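Local coordinates for protein separin (Saccharomyces cerevisiae, PDB 5U1T) that cleaves the MCD1/SCC1 subunit of cohesin at the onset of anaphase as a caspase-like cysteine protease, so that chromosomes can segregate, at residues N1036-L1050 and L1066-P1080. Sequence-based numbering, arbitrary orientation.
Sequences NHELSKISSLSSLTL and LITNFSLTDLPRHMP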
loop_
_atom_site.group_PDB
_atom_site.type_symbol
_atom_site.label_atom_id
_atom_site.label_comp_id
_atom_site.label_asym_id
_atom_site.label_seq_id
_atom_site.Cartn_x
_atom_site.Cartn_y
_atom_site.Cartn_z
ATOM N N ASN A 1036 -14.632 -2.551 -24.785
ATOM C CA ASN A 1036 -15.190 -3.291 -25.896
ATOM C C ASN A 1036 -16.710 -3.390 -25.868
ATOM O O ASN A 1036 -17.348 -3.262 -26.913
ATOM C CB ASN A 1036 -14.596 -4.690 -25.962
ATOM C CG ASN A 1036 -14.645 -5.265 -27.370
ATOM O OD1 ASN A 1036 -14.007 -4.735 -28.289
ATOM N ND2 ASN A 1036 -15.414 -6.342 -27.549
ATOM N N HIS A 1037 -17.297 -3.584 -24.695
ATOM C CA HIS A 1037 -18.741 -3.727 -24.628
ATOM C C HIS A 1037 -19.453 -2.406 -24.971
ATOM O O HIS A 1037 -20.575 -2.409 -25.468
ATOM C CB HIS A 1037 -19.169 -4.232 -23.253
ATOM C CG HIS A 1037 -20.652 -4.254 -23.050
ATOM N ND1 HIS A 1037 -21.453 -5.281 -23.512
ATOM C CD2 HIS A 1037 -21.483 -3.372 -22.446
ATOM C CE1 HIS A 1037 -22.711 -5.026 -23.200
ATOM N NE2 HIS A 1037 -22.754 -3.880 -22.539
ATOM N N GLU A 1038 -18.789 -1.282 -24.706
ATOM C CA GLU A 1038 -19.326 0.019 -25.069
ATOM C C GLU A 1038 -19.127 0.283 -26.566
ATOM O O GLU A 1038 -19.962 0.930 -27.209
ATOM C CB GLU A 1038 -18.675 1.136 -24.242
ATOM C CG GLU A 1038 -19.265 2.523 -24.503
ATOM C CD GLU A 1038 -20.760 2.606 -24.177
ATOM O OE1 GLU A 1038 -21.230 1.826 -23.322
ATOM O OE2 GLU A 1038 -21.477 3.440 -24.777
ATOM N N LEU A 1039 -18.012 -0.206 -27.109
ATOM C CA LEU A 1039 -17.723 -0.058 -28.530
ATOM C C LEU A 1039 -18.777 -0.808 -29.315
ATOM O O LEU A 1039 -19.124 -0.437 -30.412
ATOM C CB LEU A 1039 -16.326 -0.580 -28.876
ATOM C CG LEU A 1039 -15.921 -0.507 -30.350
ATOM C CD1 LEU A 1039 -15.848 0.929 -30.850
ATOM C CD2 LEU A 1039 -14.607 -1.248 -30.610
ATOM N N SER A 1040 -19.290 -1.865 -28.713
ATOM C CA SER A 1040 -20.313 -2.692 -29.303
ATOM C C SER A 1040 -21.650 -1.944 -29.386
ATOM O O SER A 1040 -22.284 -1.877 -30.456
ATOM C CB SER A 1040 -20.430 -3.972 -28.483
ATOM O OG SER A 1040 -21.640 -4.654 -28.724
ATOM N N LYS A 1041 -22.063 -1.376 -28.258
ATOM C CA LYS A 1041 -23.293 -0.612 -28.152
ATOM C C LYS A 1041 -23.267 0.679 -28.968
ATOM O O LYS A 1041 -24.273 1.069 -29.544
ATOM C CB LYS A 1041 -23.573 -0.293 -26.688
ATOM C CG LYS A 1041 -23.798 -1.530 -25.855
ATOM C CD LYS A 1041 -24.470 -1.199 -24.541
ATOM C CE LYS A 1041 -23.855 0.042 -23.908
ATOM N NZ LYS A 1041 -24.821 0.721 -22.973
ATOM N N ILE A 1042 -22.123 1.317 -29.039
ATOM C CA ILE A 1042 -22.002 2.517 -29.825
ATOM C C ILE A 1042 -22.096 2.179 -31.300
ATOM O O ILE A 1042 -22.579 2.950 -32.083
ATOM C CB ILE A 1042 -20.683 3.227 -29.529
ATOM C CG1 ILE A 1042 -20.742 3.856 -28.160
ATOM C CG2 ILE A 1042 -20.427 4.339 -30.518
ATOM C CD1 ILE A 1042 -21.863 4.836 -28.030
ATOM N N SER A 1043 -21.635 1.006 -31.671
ATOM C CA SER A 1043 -21.692 0.598 -33.042
ATOM C C SER A 1043 -23.104 0.308 -33.442
ATOM O O SER A 1043 -23.526 0.681 -34.499
ATOM C CB SER A 1043 -20.828 -0.624 -33.264
ATOM O OG SER A 1043 -21.511 -1.798 -32.916
ATOM N N SER A 1044 -23.839 -0.359 -32.581
ATOM C CA SER A 1044 -25.203 -0.722 -32.893
ATOM C C SER A 1044 -26.122 0.470 -32.887
ATOM O O SER A 1044 -27.080 0.541 -33.609
ATOM C CB SER A 1044 -25.691 -1.804 -31.957
ATOM O OG SER A 1044 -25.304 -1.527 -30.646
ATOM N N LEU A 1045 -25.826 1.390 -32.017
ATOM C CA LEU A 1045 -26.552 2.652 -31.917
ATOM C C LEU A 1045 -26.288 3.482 -33.155
ATOM O O LEU A 1045 -27.102 4.277 -33.585
ATOM C CB LEU A 1045 -26.096 3.417 -30.670
ATOM C CG LEU A 1045 -27.041 4.175 -29.751
ATOM C CD1 LEU A 1045 -28.125 3.260 -29.204
ATOM C CD2 LEU A 1045 -26.239 4.785 -28.615
ATOM N N SER A 1046 -25.110 3.289 -33.715
ATOM C CA SER A 1046 -24.670 4.055 -34.852
ATOM C C SER A 1046 -25.326 3.545 -36.141
ATOM O O SER A 1046 -25.701 4.320 -37.031
ATOM C CB SER A 1046 -23.149 3.991 -34.939
ATOM O OG SER A 1046 -22.693 4.377 -36.213
ATOM N N SER A 1047 -25.478 2.233 -36.232
ATOM C CA SER A 1047 -26.094 1.661 -37.401
ATOM C C SER A 1047 -27.626 1.755 -37.310
ATOM O O SER A 1047 -28.295 1.869 -38.329
ATOM C CB SER A 1047 -25.655 0.215 -37.585
ATOM O OG SER A 1047 -26.390 -0.608 -36.713
ATOM N N LEU A 1048 -28.184 1.714 -36.106
ATOM C CA LEU A 1048 -29.617 1.921 -35.968
ATOM C C LEU A 1048 -29.999 3.347 -36.359
ATOM O O LEU A 1048 -30.994 3.559 -37.043
ATOM C CB LEU A 1048 -30.092 1.629 -34.552
ATOM C CG LEU A 1048 -31.543 2.023 -34.264
ATOM C CD1 LEU A 1048 -32.507 1.285 -35.173
ATOM C CD2 LEU A 1048 -31.894 1.761 -32.832
ATOM N N THR A 1049 -29.205 4.324 -35.941
ATOM C CA THR A 1049 -29.482 5.704 -36.294
ATOM C C THR A 1049 -29.408 5.909 -37.810
ATOM O O THR A 1049 -30.232 6.609 -38.393
ATOM C CB THR A 1049 -28.517 6.669 -35.565
ATOM O OG1 THR A 1049 -28.654 6.475 -34.157
ATOM C CG2 THR A 1049 -28.820 8.139 -35.903
ATOM N N LEU A 1050 -28.431 5.278 -38.447
ATOM C CA LEU A 1050 -28.280 5.370 -39.895
ATOM C C LEU A 1050 -29.473 4.729 -40.595
ATOM O O LEU A 1050 -30.005 5.258 -41.570
ATOM C CB LEU A 1050 -26.989 4.699 -40.344
ATOM C CG LEU A 1050 -26.742 4.932 -41.826
ATOM C CD1 LEU A 1050 -26.586 6.416 -42.097
ATOM C CD2 LEU A 1050 -25.550 4.135 -42.334
ATOM N N LEU A 1066 -22.483 3.799 -44.934
ATOM C CA LEU A 1066 -22.754 2.382 -44.783
ATOM C C LEU A 1066 -21.428 1.613 -44.683
ATOM O O LEU A 1066 -21.300 0.655 -43.912
ATOM C CB LEU A 1066 -23.612 1.862 -45.947
ATOM C CG LEU A 1066 -24.204 0.476 -45.680
ATOM C CD1 LEU A 1066 -24.933 0.474 -44.358
ATOM C CD2 LEU A 1066 -25.133 0.029 -46.789
ATOM N N ILE A 1067 -20.436 2.057 -45.446
ATOM C CA ILE A 1067 -19.112 1.443 -45.402
ATOM C C ILE A 1067 -18.418 1.624 -44.039
ATOM O O ILE A 1067 -17.966 0.644 -43.428
ATOM C CB ILE A 1067 -18.216 2.010 -46.502
ATOM C CG1 ILE A 1067 -18.742 1.567 -47.865
ATOM C CG2 ILE A 1067 -16.778 1.565 -46.307
ATOM C CD1 ILE A 1067 -17.967 2.123 -49.013
ATOM N N THR A 1068 -18.342 2.864 -43.559
ATOM C CA THR A 1068 -17.689 3.101 -42.288
ATOM C C THR A 1068 -18.492 2.398 -41.195
ATOM O O THR A 1068 -17.918 1.903 -40.235
ATOM C CB THR A 1068 -17.509 4.615 -41.955
ATOM O OG1 THR A 1068 -18.649 5.112 -41.254
ATOM C CG2 THR A 1068 -17.255 5.458 -43.197
ATOM N N ASN A 1069 -19.778 2.236 -41.380
ATOM C CA ASN A 1069 -20.545 1.551 -40.376
ATOM C C ASN A 1069 -20.323 0.066 -40.379
ATOM O O ASN A 1069 -20.382 -0.579 -39.374
ATOM C CB ASN A 1069 -22.006 1.841 -40.559
ATOM C CG ASN A 1069 -22.678 2.146 -39.268
ATOM O OD1 ASN A 1069 -23.062 1.252 -38.554
ATOM N ND2 ASN A 1069 -22.792 3.404 -38.948
ATOM N N PHE A 1070 -20.084 -0.484 -41.540
ATOM C CA PHE A 1070 -19.785 -1.908 -41.652
ATOM C C PHE A 1070 -18.500 -2.256 -40.895
ATOM O O PHE A 1070 -18.445 -3.251 -40.163
ATOM C CB PHE A 1070 -19.652 -2.318 -43.122
ATOM C CG PHE A 1070 -20.847 -3.057 -43.676
ATOM C CD1 PHE A 1070 -22.117 -2.497 -43.643
ATOM C CD2 PHE A 1070 -20.690 -4.296 -44.285
ATOM C CE1 PHE A 1070 -23.214 -3.174 -44.181
ATOM C CE2 PHE A 1070 -21.797 -4.978 -44.834
ATOM C CZ PHE A 1070 -23.048 -4.413 -44.768
ATOM N N SER A 1071 -17.466 -1.440 -41.068
ATOM C CA SER A 1071 -16.225 -1.710 -40.381
ATOM C C SER A 1071 -16.285 -1.248 -38.928
ATOM O O SER A 1071 -15.546 -1.763 -38.099
ATOM C CB SER A 1071 -15.033 -1.082 -41.111
ATOM O OG SER A 1071 -15.280 0.245 -41.515
ATOM N N LEU A 1072 -17.166 -0.313 -38.597
ATOM C CA LEU A 1072 -17.361 0.055 -37.188
ATOM C C LEU A 1072 -17.920 -1.131 -36.404
ATOM O O LEU A 1072 -17.515 -1.379 -35.274
ATOM C CB LEU A 1072 -18.295 1.261 -37.050
ATOM C CG LEU A 1072 -18.398 2.127 -35.779
ATOM C CD1 LEU A 1072 -19.592 3.055 -35.862
ATOM C CD2 LEU A 1072 -18.475 1.356 -34.490
ATOM N N THR A 1073 -18.861 -1.861 -36.997
ATOM C CA THR A 1073 -19.512 -2.973 -36.299
ATOM C C THR A 1073 -18.570 -4.171 -36.238
ATOM O O THR A 1073 -18.813 -5.125 -35.513
ATOM C CB THR A 1073 -20.828 -3.397 -36.991
ATOM O OG1 THR A 1073 -20.569 -3.552 -38.380
ATOM C CG2 THR A 1073 -21.901 -2.353 -36.840
ATOM N N ASP A 1074 -17.500 -4.113 -37.021
ATOM C CA ASP A 1074 -16.509 -5.178 -37.057
ATOM C C ASP A 1074 -15.403 -4.987 -35.998
ATOM O O ASP A 1074 -14.841 -5.963 -35.494
ATOM C CB ASP A 1074 -15.884 -5.262 -38.444
ATOM C CG ASP A 1074 -15.103 -6.537 -38.645
ATOM O OD1 ASP A 1074 -15.649 -7.612 -38.309
ATOM O OD2 ASP A 1074 -13.953 -6.465 -39.135
ATOM N N LEU A 1075 -15.095 -3.725 -35.689
ATOM C CA LEU A 1075 -14.163 -3.365 -34.622
ATOM C C LEU A 1075 -14.360 -4.189 -33.344
ATOM O O LEU A 1075 -13.435 -4.872 -32.914
ATOM C CB LEU A 1075 -14.270 -1.874 -34.298
ATOM C CG LEU A 1075 -13.062 -1.030 -34.684
ATOM C CD1 LEU A 1075 -12.995 0.213 -33.807
ATOM C CD2 LEU A 1075 -11.767 -1.828 -34.598
ATOM N N PRO A 1076 -15.570 -4.171 -32.751
ATOM C CA PRO A 1076 -15.696 -4.913 -31.494
ATOM C C PRO A 1076 -15.621 -6.422 -31.672
ATOM O O PRO A 1076 -15.589 -7.129 -30.679
ATOM C CB PRO A 1076 -17.086 -4.530 -30.996
ATOM C CG PRO A 1076 -17.571 -3.467 -31.934
ATOM C CD PRO A 1076 -16.881 -3.691 -33.204
ATOM N N ARG A 1077 -15.659 -6.910 -32.907
ATOM C CA ARG A 1077 -15.470 -8.333 -33.146
ATOM C C ARG A 1077 -13.977 -8.664 -33.170
ATOM O O ARG A 1077 -13.550 -9.718 -32.712
ATOM C CB ARG A 1077 -16.137 -8.758 -34.463
ATOM C CG ARG A 1077 -17.655 -8.842 -34.388
ATOM C CD ARG A 1077 -18.249 -9.490 -35.615
ATOM N NE ARG A 1077 -18.046 -8.715 -36.837
ATOM C CZ ARG A 1077 -19.032 -8.157 -37.542
ATOM N NH1 ARG A 1077 -20.293 -8.272 -37.131
ATOM N NH2 ARG A 1077 -18.758 -7.482 -38.654
ATOM N N HIS A 1078 -13.201 -7.724 -33.695
ATOM C CA HIS A 1078 -11.785 -7.880 -33.940
ATOM C C HIS A 1078 -10.906 -7.573 -32.699
ATOM O O HIS A 1078 -9.978 -8.329 -32.385
ATOM C CB HIS A 1078 -11.406 -6.976 -35.116
ATOM C CG HIS A 1078 -9.935 -6.866 -35.356
ATOM N ND1 HIS A 1078 -9.177 -7.922 -35.808
ATOM C CD2 HIS A 1078 -9.088 -5.819 -35.220
ATOM C CE1 HIS A 1078 -7.918 -7.532 -35.933
ATOM N NE2 HIS A 1078 -7.840 -6.259 -35.589
ATOM N N MET A 1079 -11.208 -6.466 -32.012
ATOM C CA MET A 1079 -10.416 -5.970 -30.891
ATOM C C MET A 1079 -10.190 -6.994 -29.764
ATOM O O MET A 1079 -9.088 -7.105 -29.270
ATOM C CB MET A 1079 -11.056 -4.707 -30.315
ATOM C CG MET A 1079 -10.963 -3.487 -31.206
ATOM S SD MET A 1079 -9.325 -3.198 -31.911
ATOM C CE MET A 1079 -8.569 -2.054 -30.752
ATOM N N PRO A 1080 -11.219 -7.745 -29.349
ATOM C CA PRO A 1080 -10.883 -8.735 -28.325
ATOM C C PRO A 1080 -9.913 -9.805 -28.814
ATOM O O PRO A 1080 -9.068 -10.241 -28.051
ATOM C CB PRO A 1080 -12.232 -9.371 -27.992
ATOM C CG PRO A 1080 -13.250 -8.432 -28.509
ATOM C CD PRO A 1080 -12.653 -7.761 -29.673
#
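The ring of P1076 is a knob that fits a hole on helix 1036-1050, formed by N1036, L1039, S1040 and S1043. Its CG lies 3.7 Å from CG of L1039. Helix 1036-1050 runs roughly antiparallel to both 1066-1072 and 1075-1080 (155° and 164°). Small serines probably allow the close approach: CA of S1043 and CA of T1073 are 5.3 Å apart. L1072 spreads its methyls over two serines, CD2 against CB of S1043 and CD1 against OG and CB of S1046. L1039 turns CD2 into the angle between L1075 and P1076, crossing both at about a right angle.

Two asparagines add polar links. The side chain of N1036 extends away from its own backbone N, which helps carry ND2 to O of P1076, 3.2 Å off. This bond is nearly straight (165°) and lies in the carbonyl plane, on a lone pair. The same amide rests against the ring of P1080. With an alanine in place of N1036, O of P1076 is likely to lose this donor, and a gap would probably open beside P1080. Farther along, ND2 of N1069 bonds to OG of S1046 (2.9 Å), bent, with OG tilted from the amide plane. Its OD1 lies against CB of S1047. L1050 and L1066 close this end through their methyls.

Helices 927-946 and 1012-1028 pack on helix 1036-1054, while helix 1111-1127 packs on segment 1066-1080. S1047 also bonds weakly to R1162 of strand 1157-1163.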